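Local coordinates for polyketide synthase III (Ectocarpus siliculosus, PDB 4B0N), which probably acts as an acyltransferase of the chalcone/stilbene synthase family, building polyketides such as precursors of phlorotannins, and holds arachidonic acid in this crystal, at residues 153-163 / 214-224. Sequence-based numbering, arbitrary orientation.
Sequences DISKLVVVSST and KYALMICVELS. With ACD (arachidonic acid), chain D.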
# COMPACT_ATOMS: atom_id res chain seq x y z
N ASP A 153 7.95 20.07 -9.61
CA ASP A 153 8.03 20.37 -8.17
C ASP A 153 7.53 19.24 -7.27
O ASP A 153 7.69 19.30 -6.05
CB ASP A 153 7.27 21.66 -7.86
CG ASP A 153 7.62 22.80 -8.81
OD1 ASP A 153 8.81 22.95 -9.17
OD2 ASP A 153 6.70 23.55 -9.19
N ILE A 154 6.93 18.21 -7.86
CA ILE A 154 6.46 17.05 -7.10
C ILE A 154 7.64 16.13 -6.79
O ILE A 154 8.35 15.70 -7.70
CB ILE A 154 5.33 16.30 -7.85
CG1 ILE A 154 4.13 17.22 -8.11
CG2 ILE A 154 4.91 15.03 -7.10
CD1 ILE A 154 3.51 17.85 -6.87
N SER A 155 7.84 15.85 -5.50
CA SER A 155 8.93 15.00 -5.04
C SER A 155 8.44 13.63 -4.59
O SER A 155 9.18 12.64 -4.66
CB SER A 155 9.66 15.68 -3.87
OG SER A 155 10.15 16.95 -4.24
N LYS A 156 7.20 13.58 -4.13
CA LYS A 156 6.60 12.35 -3.60
C LYS A 156 5.25 12.09 -4.25
O LYS A 156 4.43 13.00 -4.40
CB LYS A 156 6.45 12.44 -2.08
CG LYS A 156 6.36 11.09 -1.40
CD LYS A 156 5.58 11.17 -0.10
CE LYS A 156 5.65 9.85 0.65
NZ LYS A 156 4.56 9.73 1.66
N LEU A 157 5.02 10.84 -4.62
CA LEU A 157 3.76 10.41 -5.22
C LEU A 157 3.16 9.25 -4.43
O LEU A 157 3.82 8.23 -4.21
CB LEU A 157 3.96 10.04 -6.69
CG LEU A 157 2.80 9.46 -7.51
CD1 LEU A 157 1.62 10.42 -7.58
CD2 LEU A 157 3.30 9.11 -8.90
N VAL A 158 1.92 9.42 -4.00
CA VAL A 158 1.22 8.38 -3.27
C VAL A 158 -0.10 8.07 -3.97
O VAL A 158 -0.97 8.94 -4.08
CB VAL A 158 0.96 8.79 -1.80
CG1 VAL A 158 0.15 7.73 -1.08
CG2 VAL A 158 2.28 9.04 -1.07
N VAL A 159 -0.23 6.84 -4.45
CA VAL A 159 -1.46 6.36 -5.07
C VAL A 159 -2.20 5.45 -4.09
O VAL A 159 -1.58 4.63 -3.41
CB VAL A 159 -1.20 5.63 -6.40
CG1 VAL A 159 -2.48 5.05 -6.98
CG2 VAL A 159 -0.54 6.56 -7.41
N VAL A 160 -3.51 5.62 -4.01
CA VAL A 160 -4.36 4.86 -3.09
C VAL A 160 -5.51 4.20 -3.85
O VAL A 160 -6.25 4.87 -4.58
CB VAL A 160 -4.92 5.78 -1.99
CG1 VAL A 160 -6.03 5.09 -1.21
CG2 VAL A 160 -3.82 6.24 -1.04
N SER A 161 -5.65 2.89 -3.69
CA SER A 161 -6.76 2.14 -4.28
C SER A 161 -6.98 0.78 -3.63
O SER A 161 -6.03 0.10 -3.27
CB SER A 161 -6.55 1.95 -5.79
OG SER A 161 -7.76 1.56 -6.42
N SER A 162 -8.25 0.42 -3.48
CA SER A 162 -8.65 -0.92 -3.03
C SER A 162 -9.35 -1.67 -4.17
O SER A 162 -9.78 -2.81 -4.01
CB SER A 162 -9.59 -0.82 -1.82
OG SER A 162 -8.92 -0.26 -0.70
N THR A 163 -9.47 -1.01 -5.33
CA THR A 163 -10.14 -1.60 -6.49
C THR A 163 -9.18 -1.88 -7.66
O THR A 163 -9.60 -2.34 -8.72
CB THR A 163 -11.30 -0.71 -6.98
OG1 THR A 163 -10.83 0.62 -7.22
CG2 THR A 163 -12.43 -0.68 -5.95
N LYS A 214 9.67 20.89 0.22
CA LYS A 214 9.28 19.91 -0.79
C LYS A 214 7.76 19.70 -0.92
O LYS A 214 6.99 20.17 -0.08
CB LYS A 214 10.02 18.58 -0.57
CG LYS A 214 11.54 18.75 -0.50
CD LYS A 214 12.29 17.47 -0.84
CE LYS A 214 13.77 17.76 -1.04
NZ LYS A 214 14.50 16.62 -1.67
N TYR A 215 7.35 19.02 -1.99
CA TYR A 215 5.93 18.88 -2.32
C TYR A 215 5.54 17.43 -2.62
O TYR A 215 6.24 16.71 -3.34
CB TYR A 215 5.58 19.76 -3.52
CG TYR A 215 5.69 21.25 -3.26
CD1 TYR A 215 4.69 21.93 -2.57
CD2 TYR A 215 6.80 21.97 -3.71
CE1 TYR A 215 4.78 23.29 -2.34
CE2 TYR A 215 6.90 23.34 -3.47
CZ TYR A 215 5.89 23.99 -2.79
OH TYR A 215 5.98 25.34 -2.54
N ALA A 216 4.40 17.01 -2.07
CA ALA A 216 3.91 15.64 -2.22
C ALA A 216 2.51 15.61 -2.82
O ALA A 216 1.67 16.47 -2.51
CB ALA A 216 3.92 14.92 -0.88
N LEU A 217 2.26 14.63 -3.68
CA LEU A 217 0.97 14.47 -4.36
C LEU A 217 0.28 13.17 -3.94
O LEU A 217 0.80 12.08 -4.17
CB LEU A 217 1.17 14.52 -5.88
CG LEU A 217 0.00 14.26 -6.85
CD1 LEU A 217 -1.11 15.30 -6.71
CD2 LEU A 217 0.52 14.22 -8.28
N MET A 218 -0.88 13.30 -3.31
CA MET A 218 -1.66 12.15 -2.87
C MET A 218 -2.90 12.00 -3.74
O MET A 218 -3.70 12.93 -3.86
CB MET A 218 -2.04 12.30 -1.39
CG MET A 218 -2.60 11.04 -0.74
SD MET A 218 -4.39 10.86 -0.93
CE MET A 218 -4.97 12.01 0.32
N ILE A 219 -3.05 10.82 -4.35
CA ILE A 219 -4.15 10.57 -5.28
C ILE A 219 -4.94 9.33 -4.89
O ILE A 219 -4.39 8.23 -4.79
CB ILE A 219 -3.65 10.40 -6.74
CG1 ILE A 219 -2.68 11.53 -7.11
CG2 ILE A 219 -4.83 10.37 -7.70
CD1 ILE A 219 -2.02 11.37 -8.47
N CYS A 220 -6.24 9.53 -4.68
CA CYS A 220 -7.17 8.42 -4.48
C CYS A 220 -7.92 8.13 -5.77
O CYS A 220 -8.54 9.02 -6.36
CB CYS A 220 -8.14 8.72 -3.36
SG CYS A 220 -7.34 8.77 -1.74
N VAL A 221 -7.84 6.89 -6.21
CA VAL A 221 -8.53 6.45 -7.41
C VAL A 221 -9.29 5.18 -7.10
O VAL A 221 -8.78 4.31 -6.39
CB VAL A 221 -7.55 6.23 -8.59
CG1 VAL A 221 -6.51 5.17 -8.26
CG2 VAL A 221 -8.31 5.88 -9.87
N GLU A 222 -10.50 5.09 -7.62
CA GLU A 222 -11.35 3.94 -7.36
C GLU A 222 -12.29 3.66 -8.52
O GLU A 222 -12.91 4.58 -9.05
CB GLU A 222 -12.14 4.16 -6.07
CG GLU A 222 -12.10 2.97 -5.15
CD GLU A 222 -10.80 2.84 -4.38
OE1 GLU A 222 -10.45 3.78 -3.63
OE2 GLU A 222 -10.13 1.80 -4.53
N LEU A 223 -12.36 2.39 -8.90
CA LEU A 223 -13.26 1.94 -9.96
C LEU A 223 -13.96 0.65 -9.53
O LEU A 223 -13.51 -0.45 -9.88
CB LEU A 223 -12.50 1.70 -11.27
CG LEU A 223 -12.16 2.86 -12.21
CD1 LEU A 223 -10.98 3.68 -11.71
CD2 LEU A 223 -11.85 2.29 -13.57
N SER A 224 -15.04 0.79 -8.77
CA SER A 224 -15.84 -0.37 -8.37
C SER A 224 -16.75 -0.90 -9.49
O SER A 224 -17.38 -1.95 -9.34
CB SER A 224 -16.63 -0.08 -7.08
OG SER A 224 -17.30 1.17 -7.14
C1 ACD D . -16.52 -0.27 2.43
C2 ACD D . -15.15 -0.75 2.01
C3 ACD D . -15.03 -0.70 0.49
C4 ACD D . -14.17 -1.85 -0.03
C5 ACD D . -14.40 -2.04 -1.51
C6 ACD D . -13.77 -3.01 -2.17
C7 ACD D . -14.01 -3.18 -3.65
C8 ACD D . -15.23 -4.01 -3.93
C9 ACD D . -15.89 -3.84 -5.07
C10 ACD D . -17.12 -4.66 -5.38
C11 ACD D . -18.33 -3.77 -5.51
C12 ACD D . -19.13 -3.89 -6.57
C13 ACD D . -20.34 -3.00 -6.68
C14 ACD D . -20.42 -2.36 -8.05
C15 ACD D . -21.31 -1.40 -8.28
C16 ACD D . -21.41 -0.75 -9.64
C17 ACD D . -22.44 -1.50 -10.48
C18 ACD D . -23.73 -0.72 -10.66
C19 ACD D . -24.93 -1.65 -10.56
C20 ACD D . -26.20 -0.96 -10.99
O1 ACD D . -16.62 0.57 3.35
O HOH W 1 9.36 19.38 -3.78
O HOH W 2 -8.76 2.33 -1.07
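Leu217 lies beside Leu157 where strands 154-161 and 215-223 run parallel as neighbours in the mixed sheet of the N-terminal half. Both its backbone N and O bond to the same neighbouring strand, bracketing Leu157: its N gives a hydrogen bond to Lys156 O (2.8 Å), and its O takes one from Val158 N (2.9 Å). The pattern continues to Val160 O, which receives Val221 N. The Leu217 side chain shares a face of the sheet with Leu157, Val159 and Ile219. Its CB rests against Ile154 CG2 at 4.0 Å, and with CG anti to the backbone N (chi1 175°) the CD2 branch meets Leu157 CD1. Leu174 of helix 170-177 closes over Leu157 and Ile219. On the other face, Val160 packs on Cys220 SG beneath helix 196-210.

At the start of the strands Tyr215 meets Asp153, whose O reaches Tyr215 CB at 3.3 Å and lies near the ring plane at its edge. Tyr215 O accepts Ser155 N at 2.8 Å, and a water bridges Asp153 O, Ser155 OG and Tyr215 N.

Past the last paired residues, Thr163 and Glu222 take over. The Glu222 chain bends at chi2 (77°), bringing OE2 to Ser162 N at 2.6 Å on its syn lone pair. Thr163 OG1 donates to the same oxygen from the anti side, 23° out of the carboxylate plane, and accepts Leu223 N at 2.9 Å. Glu222 OE1 is held by Ser367, a Thr-Glu-Ser grouping reminiscent of the active-site hydrogen-bond network of stilbene synthases, while Thr163 CG2 touches C7 of arachidonic acid at 3.7 Å. A buried carboxylate thus ties the turn after one strand to the neighbouring strand near Glu222; Ser162 N and Thr163 OG1 fix its orientation, and the bond from Leu223 N helps keep Thr163 in place at the pocket wall.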